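Local coordinates for EvdO1 (Micromonospora carbonacea, PDB 4XBZ), which probably catalyses an oxidative cyclization in orthosomycin biosynthesis as a metal-dependent oxygenase of the phytanoyl-CoA dioxygenase family, and binds nickel in this crystal, at residues 176-181 / 258-263; 137-142 / 304-309; 59-64 / 228-233. All blocks are in the same frame, centred on the assembly; numbering follows the deposited sequence.

Interaction 1 of 3, residues 176-181 / 258-263; sequences GRVIDA and YFEYRP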
ATOM      1  N   GLY A 176      -2.837  -0.720   5.668  1.00 22.66           N
ATOM      2  CA  GLY A 176      -3.683  -1.644   4.917  1.00 23.34           C
ATOM      3  C   GLY A 176      -2.984  -2.577   3.926  1.00 26.05           C
ATOM      4  O   GLY A 176      -3.287  -2.586   2.732  1.00 27.53           O
ATOM      5  N   ARG A 177      -2.061  -3.389   4.418  1.00 22.16           N
ATOM      6  CA  ARG A 177      -1.295  -4.274   3.550  1.00 23.22           C
ATOM      7  C   ARG A 177      -1.783  -5.712   3.716  1.00 28.25           C
ATOM      8  O   ARG A 177      -1.558  -6.560   2.852  1.00 27.01           O
ATOM      9  CB  ARG A 177       0.203  -4.144   3.861  1.00 25.84           C
ATOM     10  CG  ARG A 177       0.647  -2.659   3.930  1.00 29.05           C
ATOM     11  CD  ARG A 177       1.961  -2.480   4.679  1.00 27.48           C
ATOM     12  NE  ARG A 177       3.033  -3.027   3.883  1.00 24.30           N
ATOM     13  CZ  ARG A 177       4.134  -3.581   4.375  1.00 26.35           C
ATOM     14  NH1 ARG A 177       4.333  -3.647   5.685  1.00 24.54           N
ATOM     15  NH2 ARG A 177       5.043  -4.056   3.532  1.00 26.94           N
ATOM     16  N   VAL A 178      -2.463  -5.964   4.833  1.00 23.31           N
ATOM     17  CA  VAL A 178      -3.147  -7.225   5.069  1.00 24.70           C
ATOM     18  C   VAL A 178      -4.649  -6.990   4.949  1.00 25.40           C
ATOM     19  O   VAL A 178      -5.247  -6.262   5.739  1.00 25.62           O
ATOM     20  CB  VAL A 178      -2.813  -7.814   6.453  1.00 22.22           C
ATOM     21  CG1 VAL A 178      -3.551  -9.122   6.662  1.00 21.33           C
ATOM     22  CG2 VAL A 178      -1.301  -7.998   6.591  1.00 24.28           C
ATOM     23  N   ILE A 179      -5.253  -7.607   3.946  1.00 25.43           N
ATOM     24  CA  ILE A 179      -6.572  -7.199   3.494  1.00 23.43           C
ATOM     25  C   ILE A 179      -7.515  -8.390   3.275  1.00 26.36           C
ATOM     26  O   ILE A 179      -7.144  -9.398   2.664  1.00 21.94           O
ATOM     27  CB  ILE A 179      -6.467  -6.387   2.181  1.00 20.55           C
ATOM     28  CG1 ILE A 179      -5.525  -5.189   2.354  1.00 21.63           C
ATOM     29  CG2 ILE A 179      -7.859  -5.952   1.692  1.00 25.71           C
ATOM     30  CD1 ILE A 179      -5.411  -4.322   1.115  1.00 22.94           C
ATOM     31  N   ASP A 180      -8.727  -8.243   3.800  1.00 26.37           N
ATOM     32  CA  ASP A 180      -9.869  -9.096   3.483  1.00 28.22           C
ATOM     33  C   ASP A 180     -10.653  -8.572   2.282  1.00 26.88           C
ATOM     34  O   ASP A 180     -11.119  -7.433   2.296  1.00 28.23           O
ATOM     35  CB  ASP A 180     -10.813  -9.169   4.674  1.00 31.02           C
ATOM     36  CG  ASP A 180     -10.619 -10.402   5.484  1.00 35.37           C
ATOM     37  OD1 ASP A 180     -10.282 -11.446   4.887  1.00 38.28           O
ATOM     38  OD2 ASP A 180     -10.801 -10.324   6.713  1.00 42.34           O
ATOM     39  N   ALA A 181     -10.804  -9.392   1.250  1.00 26.41           N
ATOM     40  CA  ALA A 181     -11.707  -9.052   0.161  1.00 23.88           C
ATOM     41  C   ALA A 181     -12.975  -9.876   0.310  1.00 23.41           C
ATOM     42  O   ALA A 181     -12.936 -11.114   0.254  1.00 24.18           O
ATOM     43  CB  ALA A 181     -11.066  -9.296  -1.176  1.00 21.16           C
ATOM     44  N   TYR A 258     -14.756 -14.712   1.188  1.00 20.17           N
ATOM     45  CA  TYR A 258     -13.628 -13.913   1.684  1.00 23.40           C
ATOM     46  C   TYR A 258     -12.296 -14.472   1.223  1.00 24.54           C
ATOM     47  O   TYR A 258     -11.953 -15.621   1.520  1.00 25.25           O
ATOM     48  CB  TYR A 258     -13.603 -13.833   3.224  1.00 18.31           C
ATOM     49  CG  TYR A 258     -14.669 -12.940   3.825  1.00 27.22           C
ATOM     50  CD1 TYR A 258     -14.507 -11.553   3.873  1.00 24.69           C
ATOM     51  CD2 TYR A 258     -15.842 -13.483   4.348  1.00 26.89           C
ATOM     52  CE1 TYR A 258     -15.483 -10.729   4.424  1.00 25.48           C
ATOM     53  CE2 TYR A 258     -16.828 -12.665   4.890  1.00 31.52           C
ATOM     54  CZ  TYR A 258     -16.647 -11.284   4.927  1.00 29.64           C
ATOM     55  OH  TYR A 258     -17.635 -10.475   5.474  1.00 27.38           O
ATOM     56  N   PHE A 259     -11.553 -13.631   0.515  1.00 24.40           N
ATOM     57  CA  PHE A 259     -10.137 -13.840   0.215  1.00 22.12           C
ATOM     58  C   PHE A 259      -9.258 -12.880   1.025  1.00 23.29           C
ATOM     59  O   PHE A 259      -9.365 -11.670   0.825  1.00 24.19           O
ATOM     60  CB  PHE A 259      -9.859 -13.593  -1.266  1.00 21.61           C
ATOM     61  CG  PHE A 259     -10.600 -14.492  -2.204  1.00 25.18           C
ATOM     62  CD1 PHE A 259     -11.073 -15.736  -1.795  1.00 26.57           C
ATOM     63  CD2 PHE A 259     -10.783 -14.108  -3.526  1.00 24.72           C
ATOM     64  CE1 PHE A 259     -11.740 -16.556  -2.689  1.00 28.13           C
ATOM     65  CE2 PHE A 259     -11.450 -14.918  -4.421  1.00 25.52           C
ATOM     66  CZ  PHE A 259     -11.929 -16.142  -4.010  1.00 26.17           C
ATOM     67  N   GLU A 260      -8.396 -13.380   1.915  1.00 24.56           N
ATOM     68  CA  GLU A 260      -7.348 -12.522   2.498  1.00 24.79           C
ATOM     69  C   GLU A 260      -6.055 -12.536   1.679  1.00 26.85           C
ATOM     70  O   GLU A 260      -5.703 -13.535   1.051  1.00 26.78           O
ATOM     71  CB  GLU A 260      -6.999 -12.903   3.938  1.00 24.06           C
ATOM     72  CG  GLU A 260      -6.138 -11.822   4.632  1.00 23.74           C
ATOM     73  CD  GLU A 260      -5.377 -12.322   5.873  1.00 29.84           C
ATOM     74  OE1 GLU A 260      -4.337 -13.021   5.727  1.00 25.55           O
ATOM     75  OE2 GLU A 260      -5.808 -11.997   6.999  1.00 26.92           O
ATOM     76  N   TYR A 261      -5.366 -11.401   1.684  1.00 25.82           N
ATOM     77  CA  TYR A 261      -4.076 -11.257   1.034  1.00 23.13           C
ATOM     78  C   TYR A 261      -3.097 -10.635   2.013  1.00 25.00           C
ATOM     79  O   TYR A 261      -3.506  -9.846   2.858  1.00 25.13           O
ATOM     80  CB  TYR A 261      -4.198 -10.393  -0.216  1.00 24.08           C
ATOM     81  CG  TYR A 261      -5.154 -10.941  -1.246  1.00 25.75           C
ATOM     82  CD1 TYR A 261      -6.499 -10.599  -1.221  1.00 23.54           C
ATOM     83  CD2 TYR A 261      -4.713 -11.818  -2.240  1.00 27.90           C
ATOM     84  CE1 TYR A 261      -7.384 -11.089  -2.160  1.00 25.34           C
ATOM     85  CE2 TYR A 261      -5.591 -12.325  -3.184  1.00 28.49           C
ATOM     86  CZ  TYR A 261      -6.930 -11.956  -3.137  1.00 29.69           C
ATOM     87  OH  TYR A 261      -7.812 -12.453  -4.066  1.00 27.79           O
ATOM     88  N   ARG A 262      -1.823 -11.020   1.920  1.00 25.76           N
ATOM     89  CA  ARG A 262      -0.736 -10.373   2.659  1.00 21.06           C
ATOM     90  C   ARG A 262       0.494 -10.217   1.757  1.00 24.64           C
ATOM     91  O   ARG A 262       0.616 -10.902   0.742  1.00 25.00           O
ATOM     92  CB  ARG A 262      -0.355 -11.181   3.902  1.00 22.28           C
ATOM     93  CG  ARG A 262      -1.464 -11.372   4.892  1.00 23.61           C
ATOM     94  CD  ARG A 262      -1.014 -12.132   6.149  1.00 22.86           C
ATOM     95  NE  ARG A 262      -2.161 -12.429   7.004  1.00 22.92           N
ATOM     96  CZ  ARG A 262      -2.241 -12.170   8.308  1.00 30.44           C
ATOM     97  NH1 ARG A 262      -1.217 -11.617   8.959  1.00 25.94           N
ATOM     98  NH2 ARG A 262      -3.355 -12.478   8.968  1.00 27.18           N
ATOM     99  N   PRO A 263       1.420  -9.319   2.120  1.00 24.96           N
ATOM    100  CA  PRO A 263       2.654  -9.260   1.324  1.00 24.49           C
ATOM    101  C   PRO A 263       3.568 -10.450   1.607  1.00 21.45           C
ATOM    102  O   PRO A 263       3.677 -10.859   2.762  1.00 21.35           O
ATOM    103  CB  PRO A 263       3.301  -7.938   1.775  1.00 25.19           C
ATOM    104  CG  PRO A 263       2.151  -7.133   2.359  1.00 22.53           C
ATOM    105  CD  PRO A 263       1.309  -8.175   3.043  1.00 21.38           C
TER
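Ile179 and Tyr261 face each other across two antiparallel strands in the large sheet of the double-stranded beta helix, forming a hydrogen-bonded pair: Ile179 N donates to Tyr261 O and Tyr261 N to Ile179 O. Two residues on, Ala181 and Phe259 pair likewise, and Ala181 N to Phe259 O is the shortest of the four rungs at 2.7 Å. Asp180 and Glu260 form the non-hydrogen-bonded pair between them and share the sheet face that carries the nickel site; the Asp180 side chain lies about 5 Å from the metal held by His160, Asp162 and His244. On the other face the CB of Ala181 meets the edge of the Tyr261 ring, CE1 at 4.2 Å, while helix 125-134 covers Ile179, Phe259 and Tyr261.

The CB of Glu260 passes Asp180 OD1 at 3.7 Å. With CG anti to the backbone N (chi1 -168°) the chain runs back along the partner strand, and CG reaches 3.3 Å from Ile179 O. The extended chain then lays CD beside Val178 CG1, 3.8 Å away, and OE2 lies against the same methyl. At the tip, OE1 takes a hydrogen bond from Arg262 NE at 2.6 Å, part of a salt bridge. NE lies above the carboxylate plane, although OE1 is in the guanidinium plane; Thr142 OG1 is a further partner of OE1. Arg262 NH2 adds a weak bond to OE2 and also bonds Ala163 O, while NH1 bonds Gly164 O. Val178 CG1 sits 3.6 Å above one face of this guanidinium, toward its rim.

Interaction 2 of 3, residues 137-142 / 304-309; sequences PNLIPT and FDYQPA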
ATOM      1  N   PRO A 137       3.139  -5.651  -5.050  1.00 26.99           N
ATOM      2  CA  PRO A 137       3.518  -6.590  -6.115  1.00 27.12           C
ATOM      3  C   PRO A 137       3.861  -8.003  -5.610  1.00 23.85           C
ATOM      4  O   PRO A 137       3.849  -8.929  -6.415  1.00 25.09           O
ATOM      5  CB  PRO A 137       4.747  -5.918  -6.740  1.00 29.48           C
ATOM      6  CG  PRO A 137       5.344  -5.115  -5.605  1.00 24.01           C
ATOM      7  CD  PRO A 137       4.136  -4.575  -4.891  1.00 26.66           C
ATOM      8  N   ASN A 138       4.143  -8.171  -4.322  1.00 21.72           N
ATOM      9  CA  ASN A 138       4.459  -9.507  -3.795  1.00 24.19           C
ATOM     10  C   ASN A 138       3.287 -10.127  -3.051  1.00 24.00           C
ATOM     11  O   ASN A 138       3.482 -10.953  -2.152  1.00 19.29           O
ATOM     12  CB  ASN A 138       5.666  -9.468  -2.844  1.00 23.65           C
ATOM     13  CG  ASN A 138       6.833  -8.669  -3.400  1.00 27.41           C
ATOM     14  OD1 ASN A 138       7.192  -8.800  -4.567  1.00 26.99           O
ATOM     15  ND2 ASN A 138       7.429  -7.830  -2.556  1.00 28.81           N
ATOM     16  N   LEU A 139       2.077  -9.707  -3.403  1.00 22.42           N
ATOM     17  CA  LEU A 139       0.877 -10.224  -2.755  1.00 26.82           C
ATOM     18  C   LEU A 139       0.784 -11.753  -2.858  1.00 25.70           C
ATOM     19  O   LEU A 139       1.109 -12.352  -3.882  1.00 22.80           O
ATOM     20  CB  LEU A 139      -0.380  -9.596  -3.361  1.00 22.97           C
ATOM     21  CG  LEU A 139      -0.793 -10.087  -4.744  1.00 23.41           C
ATOM     22  CD1 LEU A 139      -2.174 -10.769  -4.672  1.00 27.82           C
ATOM     23  CD2 LEU A 139      -0.812  -8.935  -5.720  1.00 26.63           C
ATOM     24  N   ILE A 140       0.349 -12.384  -1.783  1.00 24.49           N
ATOM     25  CA  ILE A 140      -0.051 -13.776  -1.874  1.00 28.25           C
ATOM     26  C   ILE A 140      -1.433 -13.947  -1.249  1.00 24.60           C
ATOM     27  O   ILE A 140      -1.797 -13.206  -0.335  1.00 26.17           O
ATOM     28  CB  ILE A 140       0.961 -14.717  -1.198  1.00 26.38           C
ATOM     29  CG1 ILE A 140       1.141 -14.367   0.279  1.00 25.98           C
ATOM     30  CG2 ILE A 140       2.300 -14.683  -1.927  1.00 26.85           C
ATOM     31  CD1 ILE A 140       1.470 -15.590   1.147  1.00 22.44           C
ATOM     32  N   PRO A 141      -2.218 -14.903  -1.761  1.00 22.74           N
ATOM     33  CA  PRO A 141      -3.509 -15.253  -1.152  1.00 24.48           C
ATOM     34  C   PRO A 141      -3.339 -16.145   0.086  1.00 24.92           C
ATOM     35  O   PRO A 141      -2.554 -17.093   0.046  1.00 28.66           O
ATOM     36  CB  PRO A 141      -4.224 -16.006  -2.273  1.00 24.52           C
ATOM     37  CG  PRO A 141      -3.074 -16.667  -3.052  1.00 28.70           C
ATOM     38  CD  PRO A 141      -1.963 -15.647  -3.012  1.00 24.56           C
ATOM     39  N   THR A 142      -4.046 -15.857   1.173  1.00 22.17           N
ATOM     40  CA  THR A 142      -3.874 -16.654   2.377  1.00 23.33           C
ATOM     41  C   THR A 142      -5.157 -17.414   2.698  1.00 27.22           C
ATOM     42  O   THR A 142      -5.444 -18.435   2.078  1.00 31.72           O
ATOM     43  CB  THR A 142      -3.428 -15.785   3.588  1.00 28.18           C
ATOM     44  OG1 THR A 142      -4.349 -14.710   3.777  1.00 31.01           O
ATOM     45  CG2 THR A 142      -1.998 -15.193   3.363  1.00 25.13           C
ATOM     46  N   PHE A 304      -4.303 -11.029 -15.048  1.00 33.41           N
ATOM     47  CA  PHE A 304      -3.330 -10.473 -14.111  1.00 34.92           C
ATOM     48  C   PHE A 304      -1.911 -11.019 -14.333  1.00 33.45           C
ATOM     49  O   PHE A 304      -1.694 -12.234 -14.431  1.00 33.57           O
ATOM     50  CB  PHE A 304      -3.765 -10.726 -12.664  1.00 32.01           C
ATOM     51  CG  PHE A 304      -2.820 -10.149 -11.637  1.00 32.51           C
ATOM     52  CD1 PHE A 304      -2.586  -8.781 -11.575  1.00 33.38           C
ATOM     53  CD2 PHE A 304      -2.174 -10.973 -10.731  1.00 31.64           C
ATOM     54  CE1 PHE A 304      -1.722  -8.248 -10.640  1.00 28.52           C
ATOM     55  CE2 PHE A 304      -1.311 -10.440  -9.789  1.00 31.23           C
ATOM     56  CZ  PHE A 304      -1.088  -9.082  -9.743  1.00 30.09           C
ATOM     57  N   ASP A 305      -0.960 -10.091 -14.409  1.00 34.49           N
ATOM     58  CA  ASP A 305       0.458 -10.391 -14.589  1.00 31.20           C
ATOM     59  C   ASP A 305       1.174 -10.353 -13.238  1.00 34.15           C
ATOM     60  O   ASP A 305       1.594  -9.281 -12.781  1.00 32.92           O
ATOM     61  CB  ASP A 305       1.091  -9.383 -15.568  1.00 33.16           C
ATOM     62  CG  ASP A 305       2.534  -9.738 -15.948  1.00 39.21           C
ATOM     63  OD1 ASP A 305       2.918 -10.925 -15.862  1.00 37.88           O
ATOM     64  OD2 ASP A 305       3.291  -8.826 -16.344  1.00 42.87           O
ATOM     65  N   TYR A 306       1.314 -11.517 -12.603  1.00 32.17           N
ATOM     66  CA  TYR A 306       1.899 -11.609 -11.256  1.00 30.98           C
ATOM     67  C   TYR A 306       3.439 -11.563 -11.287  1.00 31.93           C
ATOM     68  O   TYR A 306       4.093 -12.493 -11.747  1.00 34.56           O
ATOM     69  CB  TYR A 306       1.416 -12.882 -10.564  1.00 23.14           C
ATOM     70  CG  TYR A 306       1.876 -13.053  -9.130  1.00 26.89           C
ATOM     71  CD1 TYR A 306       1.738 -12.034  -8.185  1.00 24.62           C
ATOM     72  CD2 TYR A 306       2.423 -14.253  -8.712  1.00 25.47           C
ATOM     73  CE1 TYR A 306       2.162 -12.225  -6.853  1.00 24.23           C
ATOM     74  CE2 TYR A 306       2.839 -14.456  -7.412  1.00 25.45           C
ATOM     75  CZ  TYR A 306       2.714 -13.460  -6.479  1.00 27.92           C
ATOM     76  OH  TYR A 306       3.148 -13.726  -5.186  1.00 23.16           O
ATOM     77  N   GLN A 307       4.007 -10.479 -10.776  1.00 30.86           N
ATOM     78  CA  GLN A 307       5.447 -10.230 -10.900  1.00 31.57           C
ATOM     79  C   GLN A 307       6.056  -9.716  -9.599  1.00 29.61           C
ATOM     80  O   GLN A 307       6.298  -8.532  -9.448  1.00 26.21           O
ATOM     81  CB  GLN A 307       5.726  -9.216 -12.026  1.00 29.91           C
ATOM     82  CG  GLN A 307       5.341  -9.693 -13.437  1.00 37.08           C
ATOM     83  CD  GLN A 307       6.172 -10.887 -13.916  1.00 42.41           C
ATOM     84  OE1 GLN A 307       7.289 -11.116 -13.440  1.00 44.73           O
ATOM     85  NE2 GLN A 307       5.618 -11.661 -14.850  1.00 36.30           N
ATOM     86  N   PRO A 308       6.290 -10.608  -8.638  1.00 29.68           N
ATOM     87  CA  PRO A 308       6.911 -10.116  -7.408  1.00 28.75           C
ATOM     88  C   PRO A 308       8.409  -9.927  -7.568  1.00 27.02           C
ATOM     89  O   PRO A 308       8.947 -10.344  -8.583  1.00 32.64           O
ATOM     90  CB  PRO A 308       6.601 -11.221  -6.397  1.00 26.44           C
ATOM     91  CG  PRO A 308       6.357 -12.412  -7.201  1.00 28.70           C
ATOM     92  CD  PRO A 308       5.778 -11.974  -8.496  1.00 26.51           C
ATOM     93  N   ALA A 309       9.064  -9.300  -6.597  1.00 27.65           N
ATOM     94  CA  ALA A 309      10.524  -9.203  -6.612  1.00 32.94           C
ATOM     95  C   ALA A 309      11.143 -10.597  -6.730  1.00 31.97           C
ATOM     96  O   ALA A 309      10.587 -11.555  -6.192  1.00 30.61           O
ATOM     97  CB  ALA A 309      11.026  -8.508  -5.372  1.00 32.20           C
TER
HETATM   98  O   HOH W   1       2.758  -8.507  -9.162  1.00 27.71           O
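Asn138 OD1 accepts the backbone N-H of Ala309 at 2.8 Å, a fairly straight bond (155° at the hydrogen) whose donor is tilted 20° from the amide carbonyl plane. With CG anti to its own carbonyl carbon, the Asn138 amide swings toward 304-309, and its ND2 is taken by Glu265 OE1, so both ends of the amide have partners. Elsewhere in the contact a water bridges the two backbones: it donates to Pro137 O and accepts from Gln307 N at 2.8 Å.

Tyr306 makes the second direct polar contact. Its CG is anti to the backbone N (chi1 -176°), which sends the ring over to the start of strand 139-147. There OH donates weakly to Leu139 O at 2.8 Å and also bonds Gln282 NE2 of helix 275-293. Ile140 CG2 rests on the same hydroxyl at 3.5 Å. Pro308 CD stands over the centre of one Tyr306 face, 3.8 Å above its plane, and Leu139 CG lies near CE1. Farther along, Leu139 CD2 meets Phe304 CZ at 4.0 Å, the two side chains coming from opposite directions, with helix 125-134 also against both.

Every polar link between the segments has a main-chain atom as partner and none pairs charges, so the loop after helix 275-293 is fastened to the start of strand 139-147 by neutral groups, with aromatic contacts beside them.

Interaction 3 of 3, residues 59-64 / 228-233; sequences VVRGLL and AVMQPG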
ATOM      1  N   VAL A  59     -15.425   0.250  -0.644  1.00 27.06           N
ATOM      2  CA  VAL A  59     -16.427  -0.457  -1.447  1.00 24.95           C
ATOM      3  C   VAL A  59     -16.082  -0.398  -2.926  1.00 27.77           C
ATOM      4  O   VAL A  59     -15.825   0.675  -3.471  1.00 28.32           O
ATOM      5  CB  VAL A  59     -17.848   0.127  -1.274  1.00 27.04           C
ATOM      6  CG1 VAL A  59     -18.803  -0.468  -2.304  1.00 25.42           C
ATOM      7  CG2 VAL A  59     -18.360  -0.121   0.113  1.00 29.23           C
ATOM      8  N   VAL A  60     -16.077  -1.560  -3.564  1.00 29.29           N
ATOM      9  CA  VAL A  60     -15.886  -1.656  -5.002  1.00 26.42           C
ATOM     10  C   VAL A  60     -17.173  -2.173  -5.662  1.00 33.76           C
ATOM     11  O   VAL A  60     -17.535  -3.353  -5.483  1.00 31.79           O
ATOM     12  CB  VAL A  60     -14.731  -2.595  -5.339  1.00 26.96           C
ATOM     13  CG1 VAL A  60     -14.606  -2.762  -6.845  1.00 29.13           C
ATOM     14  CG2 VAL A  60     -13.420  -2.080  -4.720  1.00 29.44           C
ATOM     15  N   ARG A  61     -17.858  -1.307  -6.411  1.00 30.49           N
ATOM     16  CA  ARG A  61     -19.122  -1.674  -7.067  1.00 37.20           C
ATOM     17  C   ARG A  61     -18.888  -2.399  -8.389  1.00 35.24           C
ATOM     18  O   ARG A  61     -17.949  -2.083  -9.115  1.00 33.65           O
ATOM     19  CB  ARG A  61     -19.999  -0.440  -7.332  1.00 33.51           C
ATOM     20  CG  ARG A  61     -20.361   0.375  -6.104  1.00 32.39           C
ATOM     21  CD  ARG A  61     -21.250  -0.379  -5.133  1.00 34.14           C
ATOM     22  NE  ARG A  61     -21.667   0.501  -4.034  1.00 32.52           N
ATOM     23  CZ  ARG A  61     -22.337   0.102  -2.954  1.00 32.09           C
ATOM     24  NH1 ARG A  61     -22.686  -1.178  -2.809  1.00 25.91           N
ATOM     25  NH2 ARG A  61     -22.652   0.992  -2.010  1.00 27.99           N
ATOM     26  N   GLY A  62     -19.747  -3.371  -8.690  1.00 33.59           N
ATOM     27  CA  GLY A  62     -19.713  -4.064  -9.972  1.00 34.90           C
ATOM     28  C   GLY A  62     -18.437  -4.809 -10.340  1.00 33.20           C
ATOM     29  O   GLY A  62     -18.008  -4.771 -11.494  1.00 34.34           O
ATOM     30  N   LEU A  63     -17.831  -5.492  -9.374  1.00 30.33           N
ATOM     31  CA  LEU A  63     -16.631  -6.283  -9.644  1.00 32.28           C
ATOM     32  C   LEU A  63     -16.915  -7.383 -10.668  1.00 33.38           C
ATOM     33  O   LEU A  63     -16.144  -7.591 -11.601  1.00 36.67           O
ATOM     34  CB  LEU A  63     -16.077  -6.897  -8.354  1.00 26.84           C
ATOM     35  CG  LEU A  63     -14.908  -7.871  -8.556  1.00 32.62           C
ATOM     36  CD1 LEU A  63     -13.669  -7.151  -9.028  1.00 27.61           C
ATOM     37  CD2 LEU A  63     -14.625  -8.685  -7.291  1.00 30.56           C
ATOM     38  N   LEU A  64     -18.042  -8.066 -10.504  1.00 33.69           N
ATOM     39  CA  LEU A  64     -18.349  -9.226 -11.334  1.00 37.26           C
ATOM     40  C   LEU A  64     -19.339  -8.907 -12.448  1.00 35.39           C
ATOM     41  O   LEU A  64     -20.269  -8.117 -12.254  1.00 30.45           O
ATOM     42  CB  LEU A  64     -18.909 -10.358 -10.471  1.00 30.65           C
ATOM     43  CG  LEU A  64     -18.073 -10.831  -9.287  1.00 32.37           C
ATOM     44  CD1 LEU A  64     -18.848 -11.871  -8.487  1.00 31.63           C
ATOM     45  CD2 LEU A  64     -16.765 -11.401  -9.780  1.00 29.44           C
ATOM     46  N   ALA A 228     -21.726  -1.033   5.496  1.00 28.49           N
ATOM     47  CA  ALA A 228     -21.240  -1.489   4.222  1.00 30.91           C
ATOM     48  C   ALA A 228     -22.408  -2.021   3.395  1.00 30.14           C
ATOM     49  O   ALA A 228     -22.716  -3.218   3.454  1.00 26.58           O
ATOM     50  CB  ALA A 228     -20.179  -2.556   4.434  1.00 33.71           C
ATOM     51  N   VAL A 229     -23.045  -1.137   2.620  1.00 26.96           N
ATOM     52  CA  VAL A 229     -24.288  -1.482   1.925  1.00 27.00           C
ATOM     53  C   VAL A 229     -24.045  -2.036   0.523  1.00 25.54           C
ATOM     54  O   VAL A 229     -23.590  -1.334  -0.377  1.00 22.87           O
ATOM     55  CB  VAL A 229     -25.244  -0.267   1.838  1.00 31.29           C
ATOM     56  CG1 VAL A 229     -26.508  -0.635   1.046  1.00 28.49           C
ATOM     57  CG2 VAL A 229     -25.610   0.218   3.237  1.00 25.06           C
ATOM     58  N   MET A 230     -24.398  -3.306   0.342  1.00 29.75           N
ATOM     59  CA  MET A 230     -23.904  -4.110  -0.781  1.00 30.40           C
ATOM     60  C   MET A 230     -24.965  -4.731  -1.691  1.00 31.05           C
ATOM     61  O   MET A 230     -25.945  -5.324  -1.215  1.00 28.41           O
ATOM     62  CB  MET A 230     -23.033  -5.249  -0.236  1.00 23.71           C
ATOM     63  CG  MET A 230     -22.015  -4.773   0.744  1.00 31.65           C
ATOM     64  SD  MET A 230     -20.756  -3.857  -0.133  1.00 31.52           S
ATOM     65  CE  MET A 230     -20.013  -3.000   1.201  1.00 32.92           C
ATOM     66  N   GLN A 231     -24.726  -4.631  -2.996  1.00 28.89           N
ATOM     67  CA  GLN A 231     -25.470  -5.412  -3.979  1.00 33.00           C
ATOM     68  C   GLN A 231     -24.674  -6.668  -4.323  1.00 29.36           C
ATOM     69  O   GLN A 231     -23.459  -6.675  -4.164  1.00 26.96           O
ATOM     70  CB  GLN A 231     -25.751  -4.582  -5.235  1.00 32.11           C
ATOM     71  CG  GLN A 231     -26.714  -3.425  -4.999  1.00 32.65           C
ATOM     72  CD  GLN A 231     -27.863  -3.813  -4.098  1.00 42.07           C
ATOM     73  OE1 GLN A 231     -28.636  -4.734  -4.401  1.00 39.63           O
ATOM     74  NE2 GLN A 231     -27.974  -3.125  -2.960  1.00 47.06           N
ATOM     75  N   PRO A 232     -25.350  -7.747  -4.770  1.00 33.06           N
ATOM     76  CA  PRO A 232     -24.553  -8.940  -5.099  1.00 30.52           C
ATOM     77  C   PRO A 232     -23.555  -8.666  -6.233  1.00 32.86           C
ATOM     78  O   PRO A 232     -23.833  -7.891  -7.166  1.00 31.06           O
ATOM     79  CB  PRO A 232     -25.608  -9.976  -5.509  1.00 31.29           C
ATOM     80  CG  PRO A 232     -26.856  -9.561  -4.751  1.00 32.52           C
ATOM     81  CD  PRO A 232     -26.801  -8.029  -4.768  1.00 35.83           C
ATOM     82  N   GLY A 233     -22.380  -9.272  -6.121  1.00 29.28           N
ATOM     83  CA  GLY A 233     -21.300  -9.013  -7.063  1.00 32.01           C
ATOM     84  C   GLY A 233     -20.457  -7.794  -6.735  1.00 28.05           C
ATOM     85  O   GLY A 233     -19.497  -7.486  -7.447  1.00 30.41           O
TER
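Val59 CG2 and Met230 CE meet tip to tip at 3.5 Å, tighter than usual for two carbons. The other branch of Val59, CG1, turns to its own strand and lies 3.5 Å above one face of the Arg61 guanidinium, near the rim. Arg61 carries most of the polar contact. Its chain bends at chi2 (-66°), which brings the flat end group round to the loop, where NH1 and NH2 approach Val229 O end-on. The NH1 bond is the shorter at 2.6 Å; that from NH2, at 3.0 Å, is less straight at its hydrogen but comes nearly along the C=O axis. The carbonyl oxygen lies close to the guanidinium plane, so one acceptor is gripped twice. The same nitrogens form salt bridges beyond the segments, NH1 with Asp234 OD2 and NH2 with Glu36 OE2. A leucine here would probably leave Val229 O without both donors and Asp234 and Glu36 without their cationic mate.

The loop so held leads from strand 226-228 in the smaller sheet of the double-stranded beta helix to strand 235-239 in the larger, a strand antiparallel to its neighbour 57-61. At Gly62 the chain of 59-64 turns with positive phi (60°), and its N-H goes to Asp234 OD1. Leu63 N and Leu64 N then converge on Gly233 O, both bonds weak, the first at 3.2 Å and strongly bent. Leu63 CB lies 3.6 Å from that same oxygen, and both leucines also pack on Ile183 of strand 179-184. Gly233 has phi 85°, and a CB there would press on its preceding carbonyl oxygen and come close to Leu64 CB. Leu64 CD1 touches Gly233 CA at 4.0 Å.

How the interactions relate
All three contacts reach the large sheet, from its middle outward. Interaction 1 is core, a regular ladder beside the metal site; interaction 2 is also buried but lies farther from the chain centre, and interaction 3 is only partly buried. Interactions 1 and 2 touch: strands 256-263 and 139-147 are neighbours, Arg262 O probably accepts from Ile140 N, and the Tyr261 ring packs on Leu139. Interaction 3 stands apart, its nearest atoms about 7 Å from interaction 1 and about 11 Å from interaction 2. Backbone-to-backbone bonds dominate the first, side-chain amide, hydroxyl and water bonds the second, and a charged arginine on a loop carbonyl the third.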